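Side-chain contacts in regulatory protein BlaR1 (Bacillus licheniformis, PDB 1NRF), which senses beta-lactam antibiotics outside the cell through its penicillin-binding C-terminal domain and probably transmits the signal to the cytoplasm once a serine there is acylated: residues Leu165-Phe168 with Glu172-Phe175; Lys66-Leu71 with Ile135-Glu140; Leu159-Ile164 with Ala212-Gly217; Thr182-Ile187 with Ile216-Thr221. One frame throughout, in Å; residues are numbered along the deposited sequence.

Contact 1 (Leu165-Phe168 with Glu172-Phe175); sequences LKKF and EFDF
K167 meets both E172 and F173, in the loop after helix 158-170 as the chain turns toward helix 177-187. The compact part lies on the phenyl ring. CB of K167, placed by the backbone, sits 4.1 Å from the centroid of the F173 ring and 22° off its normal, a CH-pi contact over one face, displaced toward the rim. A first torsion that sets K167 CG beside its own backbone N (chi1 -79°) then leads the chain on over the ring, where K167 CD reaches F173 CE2 at 3.5 Å; the two side chains cross at about a right angle. F173 also packs on I135. Beside this packing is one backbone bond: E172 N donates to K167 O over 2.8 Å with an N-H...O angle of 151°.

The other side is looser and more exposed. The carboxylate of E172 crosses the lysine with OE2 3.4 Å from K167 CA and 3.7 Å from K167 CG, so it meets aliphatic carbon. The ammonium ends stay apart from it: K167 NZ is 4.9 Å from E172 OE1, and K166 NZ is 5.5 Å from E172 OE2. K166 NZ instead makes a long, weak ion pair with D170, whose carboxylate also lies close to that of E172.

Chemically, then, across these two segments the turn is held by one main-chain bond and by lysine methylenes on a ring; the opposite charges probably add only a diffuse attraction, tempered by D170, since neither lysine nitrogen reaches the E172 carboxylate.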
loop_
_atom_site.group_PDB
_atom_site.type_symbol
_atom_site.label_atom_id
_atom_site.label_comp_id
_atom_site.label_asym_id
_atom_site.label_seq_id
_atom_site.Cartn_x
_atom_site.Cartn_y
_atom_site.Cartn_z
ATOM N N LEU A 165 -8.561 0.954 -0.841
ATOM C CA LEU A 165 -8.202 -0.429 -0.532
ATOM C C LEU A 165 -9.492 -1.242 -0.349
ATOM O O LEU A 165 -9.534 -2.416 -0.714
ATOM C CB LEU A 165 -7.359 -0.511 0.740
ATOM C CG LEU A 165 -5.834 -0.592 0.603
ATOM C CD1 LEU A 165 -5.175 -0.405 1.963
ATOM C CD2 LEU A 165 -5.443 -1.934 0.011
ATOM N N LYS A 166 -10.536 -0.614 0.202
ATOM C CA LYS A 166 -11.824 -1.286 0.410
ATOM C C LYS A 166 -12.508 -1.505 -0.942
ATOM O O LYS A 166 -13.106 -2.563 -1.183
ATOM C CB LYS A 166 -12.745 -0.464 1.319
ATOM C CG LYS A 166 -14.119 -1.112 1.527
ATOM C CD LYS A 166 -15.033 -0.268 2.385
ATOM C CE LYS A 166 -16.465 -0.821 2.414
ATOM N NZ LYS A 166 -16.611 -2.110 3.142
ATOM N N LYS A 167 -12.422 -0.504 -1.815
ATOM C CA LYS A 167 -12.994 -0.622 -3.157
ATOM C C LYS A 167 -12.326 -1.778 -3.910
ATOM O O LYS A 167 -12.953 -2.454 -4.729
ATOM C CB LYS A 167 -12.803 0.677 -3.949
ATOM C CG LYS A 167 -13.788 1.760 -3.584
ATOM C CD LYS A 167 -13.968 2.705 -4.738
ATOM C CE LYS A 167 -14.960 3.794 -4.389
ATOM N NZ LYS A 167 -14.469 4.613 -3.247
ATOM N N PHE A 168 -11.040 -1.986 -3.632
ATOM C CA PHE A 168 -10.285 -3.063 -4.258
ATOM C C PHE A 168 -10.732 -4.411 -3.691
ATOM O O PHE A 168 -11.032 -5.350 -4.434
ATOM C CB PHE A 168 -8.788 -2.872 -4.002
ATOM C CG PHE A 168 -8.005 -4.149 -4.054
ATOM C CD1 PHE A 168 -7.646 -4.804 -2.882
ATOM C CD2 PHE A 168 -7.664 -4.721 -5.275
ATOM C CE1 PHE A 168 -6.958 -6.006 -2.926
ATOM C CE2 PHE A 168 -6.980 -5.921 -5.326
ATOM C CZ PHE A 168 -6.626 -6.566 -4.147
ATOM N N GLU A 172 -15.366 -2.936 -6.154
ATOM C CA GLU A 172 -16.363 -1.982 -6.627
ATOM C C GLU A 172 -15.883 -1.423 -7.970
ATOM O O GLU A 172 -16.618 -0.745 -8.670
ATOM C CB GLU A 172 -16.532 -0.847 -5.613
ATOM C CG GLU A 172 -17.005 -1.329 -4.243
ATOM C CD GLU A 172 -16.940 -0.248 -3.169
ATOM O OE1 GLU A 172 -17.553 0.827 -3.370
ATOM O OE2 GLU A 172 -16.278 -0.477 -2.125
ATOM N N PHE A 173 -14.633 -1.716 -8.310
ATOM C CA PHE A 173 -14.039 -1.280 -9.569
ATOM C C PHE A 173 -14.346 -2.297 -10.666
ATOM O O PHE A 173 -13.961 -2.124 -11.822
ATOM C CB PHE A 173 -12.528 -1.122 -9.407
ATOM C CG PHE A 173 -12.135 0.077 -8.597
ATOM C CD1 PHE A 173 -10.988 0.058 -7.813
ATOM C CD2 PHE A 173 -12.897 1.244 -8.646
ATOM C CE1 PHE A 173 -10.602 1.189 -7.092
ATOM C CE2 PHE A 173 -12.524 2.375 -7.931
ATOM C CZ PHE A 173 -11.372 2.351 -7.153
ATOM N N ASP A 174 -15.030 -3.368 -10.277
ATOM C CA ASP A 174 -15.437 -4.426 -11.191
ATOM C C ASP A 174 -14.357 -4.925 -12.153
ATOM O O ASP A 174 -14.470 -4.770 -13.372
ATOM C CB ASP A 174 -16.662 -3.960 -11.979
ATOM C CG ASP A 174 -17.253 -5.052 -12.833
ATOM O OD1 ASP A 174 -17.280 -6.217 -12.379
ATOM O OD2 ASP A 174 -17.699 -4.743 -13.956
ATOM N N PHE A 175 -13.306 -5.514 -11.594
ATOM C CA PHE A 175 -12.222 -6.074 -12.388
ATOM C C PHE A 175 -12.458 -7.577 -12.394
ATOM O O PHE A 175 -13.249 -8.079 -11.603
ATOM C CB PHE A 175 -10.862 -5.764 -11.752
ATOM C CG PHE A 175 -10.421 -4.332 -11.915
ATOM C CD1 PHE A 175 -10.326 -3.763 -13.181
ATOM C CD2 PHE A 175 -10.100 -3.554 -10.802
ATOM C CE1 PHE A 175 -9.919 -2.440 -13.343
ATOM C CE2 PHE A 175 -9.694 -2.236 -10.948
ATOM C CZ PHE A 175 -9.602 -1.673 -12.225
#

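Contact 2 (Lys66-Leu71 with Ile135-Glu140); sequences KVFSAL and IHYGNE
F68, on the helix that begins with K66, receives an aromatic and an aliphatic side chain from the segment 135-140. Y137 brings the edge of its ring to the face of F68 in a T-shaped pair, with centroids 5.4 Å apart and planes at 77°; the nearest atoms are F68 CD1 and Y137 CE2, at 3.7 Å. At the CD2 rim, on the same side of the ring plane, the terminal methyl of I135 comes in obliquely, its CD1 3.5 Å from F68 CD2.

The next shell explains these placements. Y137 turns its CG away from its backbone N (chi1 -170°), which carries the ring across to the helix. Its backbone is positioned by a Schellman motif closing helix 125-134: Y137 N bonds to L132 O and H136 N to K133 O, with H136 at positive phi. A type II' turn follows from Y137 to E140, closed by E140 N to Y137 O at 2.9 Å. Around the pair, Y131 packs on F68, and Y65 makes a second edge-to-face pair with Y137.

At the start of the same helix, K66 NZ is hydrogen-bonded to S63 OG. The S-x-x-K spacing at a helix start is the signature of serine penicillin-binding proteins and beta-lactamases, consistent with S63 as the acylated residue.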
loop_
_atom_site.group_PDB
_atom_site.type_symbol
_atom_site.label_atom_id
_atom_site.label_comp_id
_atom_site.label_asym_id
_atom_site.label_seq_id
_atom_site.Cartn_x
_atom_site.Cartn_y
_atom_site.Cartn_z
ATOM N N LYS A 66 2.269 -0.477 -5.695
ATOM C CA LYS A 66 2.506 -1.721 -6.429
ATOM C C LYS A 66 1.273 -2.640 -6.490
ATOM O O LYS A 66 1.115 -3.429 -7.424
ATOM C CB LYS A 66 3.677 -2.479 -5.801
ATOM C CG LYS A 66 5.063 -1.930 -6.122
ATOM C CD LYS A 66 6.101 -2.740 -5.355
ATOM C CE LYS A 66 7.523 -2.412 -5.760
ATOM N NZ LYS A 66 7.877 -1.008 -5.502
ATOM N N VAL A 67 0.405 -2.534 -5.489
ATOM C CA VAL A 67 -0.817 -3.331 -5.441
ATOM C C VAL A 67 -1.685 -3.015 -6.660
ATOM O O VAL A 67 -2.201 -3.916 -7.323
ATOM C CB VAL A 67 -1.630 -3.030 -4.145
ATOM C CG1 VAL A 67 -2.967 -3.745 -4.179
ATOM C CG2 VAL A 67 -0.832 -3.463 -2.911
ATOM N N PHE A 68 -1.831 -1.731 -6.956
ATOM C CA PHE A 68 -2.648 -1.320 -8.087
ATOM C C PHE A 68 -1.879 -1.438 -9.391
ATOM O O PHE A 68 -2.466 -1.636 -10.449
ATOM C CB PHE A 68 -3.168 0.103 -7.879
ATOM C CG PHE A 68 -4.132 0.224 -6.736
ATOM C CD1 PHE A 68 -3.673 0.356 -5.428
ATOM C CD2 PHE A 68 -5.500 0.145 -6.958
ATOM C CE1 PHE A 68 -4.563 0.404 -4.357
ATOM C CE2 PHE A 68 -6.399 0.193 -5.893
ATOM C CZ PHE A 68 -5.927 0.322 -4.589
ATOM N N SER A 69 -0.561 -1.319 -9.310
ATOM C CA SER A 69 0.274 -1.463 -10.492
ATOM C C SER A 69 0.095 -2.903 -10.973
ATOM O O SER A 69 -0.081 -3.161 -12.165
ATOM C CB SER A 69 1.746 -1.221 -10.137
ATOM O OG SER A 69 2.591 -1.545 -11.231
ATOM N N ALA A 70 0.133 -3.831 -10.022
ATOM C CA ALA A 70 -0.017 -5.254 -10.305
ATOM C C ALA A 70 -1.394 -5.586 -10.882
ATOM O O ALA A 70 -1.523 -6.433 -11.761
ATOM C CB ALA A 70 0.224 -6.056 -9.029
ATOM N N LEU A 71 -2.420 -4.906 -10.383
ATOM C CA LEU A 71 -3.787 -5.132 -10.833
ATOM C C LEU A 71 -3.987 -4.705 -12.290
ATOM O O LEU A 71 -4.674 -5.380 -13.054
ATOM C CB LEU A 71 -4.759 -4.375 -9.927
ATOM C CG LEU A 71 -6.256 -4.563 -10.181
ATOM C CD1 LEU A 71 -6.659 -6.031 -10.075
ATOM C CD2 LEU A 71 -7.004 -3.726 -9.161
ATOM N N ILE A 135 -9.727 4.601 -11.510
ATOM C CA ILE A 135 -9.933 4.210 -10.116
ATOM C C ILE A 135 -9.790 5.405 -9.178
ATOM O O ILE A 135 -9.786 5.243 -7.952
ATOM C CB ILE A 135 -8.937 3.109 -9.665
ATOM C CG1 ILE A 135 -7.504 3.640 -9.729
ATOM C CG2 ILE A 135 -9.120 1.861 -10.520
ATOM C CD1 ILE A 135 -6.468 2.695 -9.144
ATOM N N HIS A 136 -9.693 6.596 -9.768
ATOM C CA HIS A 136 -9.514 7.846 -9.028
ATOM C C HIS A 136 -8.546 7.675 -7.848
ATOM O O HIS A 136 -8.924 7.766 -6.678
ATOM C CB HIS A 136 -10.868 8.400 -8.550
ATOM C CG HIS A 136 -10.821 9.850 -8.163
ATOM N ND1 HIS A 136 -11.863 10.720 -8.403
ATOM C CD2 HIS A 136 -9.848 10.584 -7.566
ATOM C CE1 HIS A 136 -11.533 11.927 -7.976
ATOM N NE2 HIS A 136 -10.316 11.872 -7.465
ATOM N N TYR A 137 -7.284 7.437 -8.186
ATOM C CA TYR A 137 -6.236 7.243 -7.200
ATOM C C TYR A 137 -5.565 8.557 -6.792
ATOM O O TYR A 137 -4.815 9.157 -7.563
ATOM C CB TYR A 137 -5.201 6.263 -7.752
ATOM C CG TYR A 137 -4.181 5.788 -6.737
ATOM C CD1 TYR A 137 -3.172 6.637 -6.269
ATOM C CD2 TYR A 137 -4.197 4.474 -6.277
ATOM C CE1 TYR A 137 -2.210 6.182 -5.376
ATOM C CE2 TYR A 137 -3.232 4.011 -5.385
ATOM C CZ TYR A 137 -2.247 4.870 -4.943
ATOM O OH TYR A 137 -1.300 4.408 -4.069
ATOM N N GLY A 138 -5.846 8.989 -5.568
ATOM C CA GLY A 138 -5.262 10.212 -5.052
ATOM C C GLY A 138 -5.482 11.408 -5.949
ATOM O O GLY A 138 -6.556 11.587 -6.497
ATOM N N ASN A 139 -4.456 12.234 -6.101
ATOM C CA ASN A 139 -4.568 13.413 -6.940
ATOM C C ASN A 139 -4.598 13.031 -8.414
ATOM O O ASN A 139 -4.858 13.873 -9.274
ATOM C CB ASN A 139 -3.410 14.383 -6.657
ATOM C CG ASN A 139 -2.041 13.788 -6.959
ATOM O OD1 ASN A 139 -1.926 12.693 -7.513
ATOM N ND2 ASN A 139 -0.988 14.523 -6.598
ATOM N N GLU A 140 -4.341 11.753 -8.694
ATOM C CA GLU A 140 -4.328 11.230 -10.059
ATOM C C GLU A 140 -3.189 11.762 -10.941
ATOM O O GLU A 140 -3.148 11.454 -12.126
ATOM C CB GLU A 140 -5.672 11.520 -10.751
ATOM C CG GLU A 140 -6.851 10.738 -10.189
ATOM C CD GLU A 140 -8.169 11.094 -10.859
ATOM O OE1 GLU A 140 -9.161 10.366 -10.655
ATOM O OE2 GLU A 140 -8.220 12.107 -11.584
#

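Contact 3 (Leu159-Ile164 with Ala212-Gly217); sequences LEQVNI and AGWFIG
Helix 158-170 comes closest to strand 211-220 at Q161 and I216, whose CA atoms are 7.2 Å apart. This is a helix of the penicillin-binding protein fold lying against the central sheet, and on the helix side Q161 carries the contact almost alone. Its chain bends at CG (chi2 -90°), so that CG and OE1 meet W214 while NE2 reaches I216. CG meets the indole rim, 3.5 Å from W214 CH2. Beyond the bend, OE1 lies over one face of the indole, 3.6 Å above its plane and offset toward the rim, with the amide standing at 79° to that plane.

The polar ends are held from outside the two segments: Q161 OE1 is hydrogen-bonded to T64 OG1, and W214 NE1 to A60 O. Those partners belong to the chain flanking S63, the probable acylation site, so the buried pair of Q161 and W214 backs directly onto that region. H231 of the adjacent strand adds an edge-to-face partner for the indole, while A229 touches both Q161 and I216. The nitrogen side of the amide faces hydrocarbon across this contact, Q161 NE2 lying 3.3 Å from the terminal methyl CD1 of I216.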
loop_
_atom_site.group_PDB
_atom_site.type_symbol
_atom_site.label_atom_id
_atom_site.label_comp_id
_atom_site.label_asym_id
_atom_site.label_seq_id
_atom_site.Cartn_x
_atom_site.Cartn_y
_atom_site.Cartn_z
ATOM N N LEU A 159 -6.028 8.292 4.467
ATOM C CA LEU A 159 -7.475 8.098 4.465
ATOM C C LEU A 159 -7.931 7.608 3.092
ATOM O O LEU A 159 -8.768 6.702 2.983
ATOM C CB LEU A 159 -8.177 9.417 4.807
ATOM C CG LEU A 159 -9.704 9.379 4.847
ATOM C CD1 LEU A 159 -10.165 8.360 5.874
ATOM C CD2 LEU A 159 -10.239 10.761 5.180
ATOM N N GLU A 160 -7.381 8.212 2.044
ATOM C CA GLU A 160 -7.717 7.809 0.683
ATOM C C GLU A 160 -7.262 6.368 0.444
ATOM O O GLU A 160 -7.954 5.585 -0.203
ATOM C CB GLU A 160 -7.059 8.747 -0.325
ATOM C CG GLU A 160 -7.849 10.023 -0.603
ATOM C CD GLU A 160 -7.081 11.026 -1.474
ATOM O OE1 GLU A 160 -7.721 11.944 -2.017
ATOM O OE2 GLU A 160 -5.841 10.912 -1.610
ATOM N N GLN A 161 -6.099 6.021 0.974
ATOM C CA GLN A 161 -5.576 4.665 0.834
ATOM C C GLN A 161 -6.607 3.648 1.358
ATOM O O GLN A 161 -6.949 2.691 0.661
ATOM C CB GLN A 161 -4.264 4.515 1.622
ATOM C CG GLN A 161 -3.063 5.277 1.072
ATOM C CD GLN A 161 -2.244 4.464 0.066
ATOM O OE1 GLN A 161 -1.043 4.692 -0.099
ATOM N NE2 GLN A 161 -2.894 3.526 -0.611
ATOM N N VAL A 162 -7.094 3.863 2.583
ATOM C CA VAL A 162 -8.085 2.973 3.198
ATOM C C VAL A 162 -9.344 2.853 2.347
ATOM O O VAL A 162 -9.809 1.743 2.072
ATOM C CB VAL A 162 -8.495 3.458 4.639
ATOM C CG1 VAL A 162 -9.774 2.756 5.091
ATOM C CG2 VAL A 162 -7.359 3.175 5.647
ATOM N N ASN A 163 -9.889 3.984 1.904
ATOM C CA ASN A 163 -11.110 3.943 1.107
ATOM C C ASN A 163 -10.948 3.194 -0.206
ATOM O O ASN A 163 -11.834 2.429 -0.589
ATOM C CB ASN A 163 -11.652 5.360 0.843
ATOM C CG ASN A 163 -12.116 6.061 2.117
ATOM O OD1 ASN A 163 -12.553 5.419 3.070
ATOM N ND2 ASN A 163 -12.031 7.379 2.130
ATOM N N ILE A 164 -9.824 3.395 -0.898
ATOM C CA ILE A 164 -9.630 2.708 -2.173
ATOM C C ILE A 164 -9.235 1.243 -1.954
ATOM O O ILE A 164 -9.554 0.384 -2.772
ATOM C CB ILE A 164 -8.601 3.470 -3.096
ATOM C CG1 ILE A 164 -8.822 3.054 -4.554
ATOM C CG2 ILE A 164 -7.155 3.209 -2.656
ATOM C CD1 ILE A 164 -8.003 3.865 -5.567
ATOM N N ALA A 212 10.313 8.794 4.880
ATOM C CA ALA A 212 8.872 8.611 5.011
ATOM C C ALA A 212 8.547 7.139 4.854
ATOM O O ALA A 212 9.203 6.435 4.096
ATOM C CB ALA A 212 8.145 9.415 3.960
ATOM N N GLY A 213 7.541 6.673 5.586
ATOM C CA GLY A 213 7.160 5.276 5.505
ATOM C C GLY A 213 5.663 5.033 5.447
ATOM O O GLY A 213 4.875 5.746 6.073
ATOM N N TRP A 214 5.281 4.003 4.699
ATOM C CA TRP A 214 3.885 3.618 4.528
ATOM C C TRP A 214 3.655 2.153 4.864
ATOM O O TRP A 214 4.505 1.298 4.629
ATOM C CB TRP A 214 3.432 3.742 3.071
ATOM C CG TRP A 214 2.984 5.057 2.532
ATOM C CD1 TRP A 214 3.630 5.801 1.588
ATOM C CD2 TRP A 214 1.691 5.662 2.702
ATOM N NE1 TRP A 214 2.820 6.814 1.144
ATOM C CE2 TRP A 214 1.623 6.758 1.805
ATOM C CE3 TRP A 214 0.581 5.382 3.517
ATOM C CZ2 TRP A 214 0.484 7.577 1.696
ATOM C CZ3 TRP A 214 -0.552 6.197 3.412
ATOM C CH2 TRP A 214 -0.589 7.281 2.505
ATOM N N PHE A 215 2.481 1.872 5.407
ATOM C CA PHE A 215 2.069 0.509 5.665
ATOM C C PHE A 215 0.552 0.514 5.647
ATOM O O PHE A 215 -0.099 1.010 6.572
ATOM C CB PHE A 215 2.592 -0.055 6.984
ATOM C CG PHE A 215 2.301 -1.517 7.135
ATOM C CD1 PHE A 215 2.728 -2.414 6.165
ATOM C CD2 PHE A 215 1.507 -1.984 8.176
ATOM C CE1 PHE A 215 2.358 -3.758 6.217
ATOM C CE2 PHE A 215 1.128 -3.325 8.245
ATOM C CZ PHE A 215 1.551 -4.218 7.259
ATOM N N ILE A 216 0.005 -0.014 4.559
ATOM C CA ILE A 216 -1.428 -0.076 4.358
ATOM C C ILE A 216 -1.827 -1.528 4.194
ATOM O O ILE A 216 -0.985 -2.380 3.947
ATOM C CB ILE A 216 -1.850 0.712 3.084
ATOM C CG1 ILE A 216 -1.389 -0.026 1.815
ATOM C CG2 ILE A 216 -1.239 2.103 3.122
ATOM C CD1 ILE A 216 -1.796 0.665 0.520
ATOM N N GLY A 217 -3.117 -1.803 4.333
ATOM C CA GLY A 217 -3.593 -3.160 4.191
ATOM C C GLY A 217 -4.874 -3.376 4.966
ATOM O O GLY A 217 -5.586 -2.431 5.299
#

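Contact 4 (Thr182-Ile187 with Ile216-Thr221)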
loop_
_atom_site.group_PDB
_atom_site.type_symbol
_atom_site.label_atom_id
_atom_site.label_comp_id
_atom_site.label_asym_id
_atom_site.label_seq_id
_atom_site.Cartn_x
_atom_site.Cartn_y
_atom_site.Cartn_z
ATOM N N THR A 182 -5.707 -12.648 -7.202
ATOM C CA THR A 182 -4.273 -12.762 -7.441
ATOM C C THR A 182 -3.500 -11.683 -6.687
ATOM O O THR A 182 -2.483 -11.967 -6.060
ATOM C CB THR A 182 -3.941 -12.644 -8.943
ATOM O OG1 THR A 182 -4.740 -13.571 -9.691
ATOM C CG2 THR A 182 -2.472 -12.955 -9.177
ATOM N N VAL A 183 -3.980 -10.444 -6.753
ATOM C CA VAL A 183 -3.318 -9.347 -6.050
ATOM C C VAL A 183 -3.475 -9.537 -4.547
ATOM O O VAL A 183 -2.600 -9.147 -3.765
ATOM C CB VAL A 183 -3.903 -7.969 -6.448
ATOM C CG1 VAL A 183 -3.347 -6.886 -5.543
ATOM C CG2 VAL A 183 -3.560 -7.663 -7.903
ATOM N N LYS A 184 -4.597 -10.140 -4.157
ATOM C CA LYS A 184 -4.876 -10.389 -2.748
ATOM C C LYS A 184 -3.846 -11.347 -2.168
ATOM O O LYS A 184 -3.334 -11.115 -1.080
ATOM C CB LYS A 184 -6.292 -10.948 -2.565
ATOM C CG LYS A 184 -7.326 -9.865 -2.324
ATOM C CD LYS A 184 -8.751 -10.404 -2.183
ATOM C CE LYS A 184 -9.697 -9.284 -1.742
ATOM N NZ LYS A 184 -11.132 -9.687 -1.609
ATOM N N ASP A 185 -3.529 -12.410 -2.908
ATOM C CA ASP A 185 -2.541 -13.383 -2.452
ATOM C C ASP A 185 -1.137 -12.795 -2.413
ATOM O O ASP A 185 -0.346 -13.137 -1.540
ATOM C CB ASP A 185 -2.518 -14.614 -3.360
ATOM C CG ASP A 185 -3.843 -15.333 -3.405
ATOM O OD1 ASP A 185 -4.446 -15.532 -2.329
ATOM O OD2 ASP A 185 -4.275 -15.712 -4.515
ATOM N N SER A 186 -0.826 -11.922 -3.364
ATOM C CA SER A 186 0.497 -11.310 -3.422
ATOM C C SER A 186 0.848 -10.517 -2.162
ATOM O O SER A 186 2.022 -10.376 -1.823
ATOM C CB SER A 186 0.595 -10.388 -4.640
ATOM O OG SER A 186 -0.357 -9.337 -4.560
ATOM N N ILE A 187 -0.164 -10.001 -1.474
ATOM C CA ILE A 187 0.066 -9.207 -0.272
ATOM C C ILE A 187 -0.376 -9.848 1.049
ATOM O O ILE A 187 -0.228 -9.243 2.109
ATOM C CB ILE A 187 -0.617 -7.852 -0.396
ATOM C CG1 ILE A 187 -2.122 -8.061 -0.552
ATOM C CG2 ILE A 187 -0.042 -7.095 -1.587
ATOM C CD1 ILE A 187 -2.926 -6.808 -0.435
ATOM N N ILE A 216 0.005 -0.014 4.559
ATOM C CA ILE A 216 -1.428 -0.076 4.358
ATOM C C ILE A 216 -1.827 -1.528 4.194
ATOM O O ILE A 216 -0.985 -2.380 3.947
ATOM C CB ILE A 216 -1.850 0.712 3.084
ATOM C CG1 ILE A 216 -1.389 -0.026 1.815
ATOM C CG2 ILE A 216 -1.239 2.103 3.122
ATOM C CD1 ILE A 216 -1.796 0.665 0.520
ATOM N N GLY A 217 -3.117 -1.803 4.333
ATOM C CA GLY A 217 -3.593 -3.160 4.191
ATOM C C GLY A 217 -4.874 -3.376 4.966
ATOM O O GLY A 217 -5.586 -2.431 5.299
ATOM N N TYR A 218 -5.182 -4.631 5.257
ATOM C CA TYR A 218 -6.393 -4.927 5.993
ATOM C C TYR A 218 -6.294 -6.231 6.784
ATOM O O TYR A 218 -5.378 -7.035 6.598
ATOM C CB TYR A 218 -7.584 -4.957 5.023
ATOM C CG TYR A 218 -7.294 -5.708 3.753
ATOM C CD1 TYR A 218 -7.452 -7.092 3.687
ATOM C CD2 TYR A 218 -6.787 -5.047 2.631
ATOM C CE1 TYR A 218 -7.108 -7.801 2.537
ATOM C CE2 TYR A 218 -6.437 -5.748 1.482
ATOM C CZ TYR A 218 -6.599 -7.122 1.440
ATOM O OH TYR A 218 -6.235 -7.822 0.320
ATOM N N VAL A 219 -7.227 -6.401 7.705
ATOM C CA VAL A 219 -7.282 -7.603 8.518
ATOM C C VAL A 219 -8.635 -8.249 8.267
ATOM O O VAL A 219 -9.685 -7.597 8.372
ATOM C CB VAL A 219 -7.147 -7.287 10.024
ATOM C CG1 VAL A 219 -7.363 -8.556 10.840
ATOM C CG2 VAL A 219 -5.767 -6.704 10.316
ATOM N N GLU A 220 -8.610 -9.525 7.913
ATOM C CA GLU A 220 -9.850 -10.234 7.668
ATOM C C GLU A 220 -10.163 -11.165 8.825
ATOM O O GLU A 220 -9.360 -12.041 9.152
ATOM C CB GLU A 220 -9.745 -11.056 6.390
ATOM C CG GLU A 220 -9.219 -10.276 5.218
ATOM C CD GLU A 220 -8.926 -11.162 4.041
ATOM O OE1 GLU A 220 -9.872 -11.479 3.287
ATOM O OE2 GLU A 220 -7.747 -11.549 3.883
ATOM N N THR A 221 -11.320 -10.962 9.450
ATOM C CA THR A 221 -11.744 -11.834 10.539
ATOM C C THR A 221 -12.883 -12.709 10.008
ATOM O O THR A 221 -13.218 -12.670 8.814
ATOM C CB THR A 221 -12.232 -11.048 11.793
ATOM O OG1 THR A 221 -13.443 -10.333 11.493
ATOM C CG2 THR A 221 -11.138 -10.075 12.274
HETATM O O HOH W 1 -4.943 -10.532 0.845
#
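I187 and Y218 both set their first side-chain branch between the backbone N and the carbonyl carbon, I187 CG1 at chi1 61° and Y218 CG at chi1 45°, and these torsions bring a methyl and a phenol together. The isoleucine crosses the tyrosine at about a right angle. Its CD1 lies 3.5 Å from Y218 OH and 4.1 Å from Y218 CZ, approaching the ring obliquely. From the preceding turn of the helix, K184 CG also comes to 3.5 Å from Y218 OH, so the hydroxyl is bordered by aliphatic carbon from two residues.

A water supplies polar contact there. It donates to K184 O over 2.6 Å and is hydrogen-bonded to Y218 OH at 3.0 Å, tying a helix carbonyl to the strand side chain. The lysine's own end turns elsewhere: K184 NZ bonds to Y169 O and makes a cation-pi contact with the Y169 ring, which also meets Y218 edge to face.

In the fold, helix 177-187 thus packs, through K184 and I187, against strand 211-220. F168 of helix 158-170 touches K184, V67 of helix 66-76 touches I187, and S198 of the adjoining strand 195-205 lies against Y218.

Contacts 1, 2 and 4 touch or include helix 66-76, and contact 3 reaches it where I164 CG2 lies 3.7 Å from F68 CZ. Contacts 1 and 2 lie 11 Å apart, centre to centre, and meet where F173 CZ reaches I135 O at 3.4 Å. Contact 1 continues helix 158-170 from contact 3, and its L165 CD1 is 3.4 Å from G217 N, a residue contacts 3 and 4 share with I216. Contacts 2 and 4 join through V67 CG1 and V183 CG1, 3.4 Å apart. Measured between side chains, the probable acylation serine S63 is about 7 Å from W214, 9 Å from Y137 and 10 Å from I187, whereas contact 1 lies at the surface, away from the site.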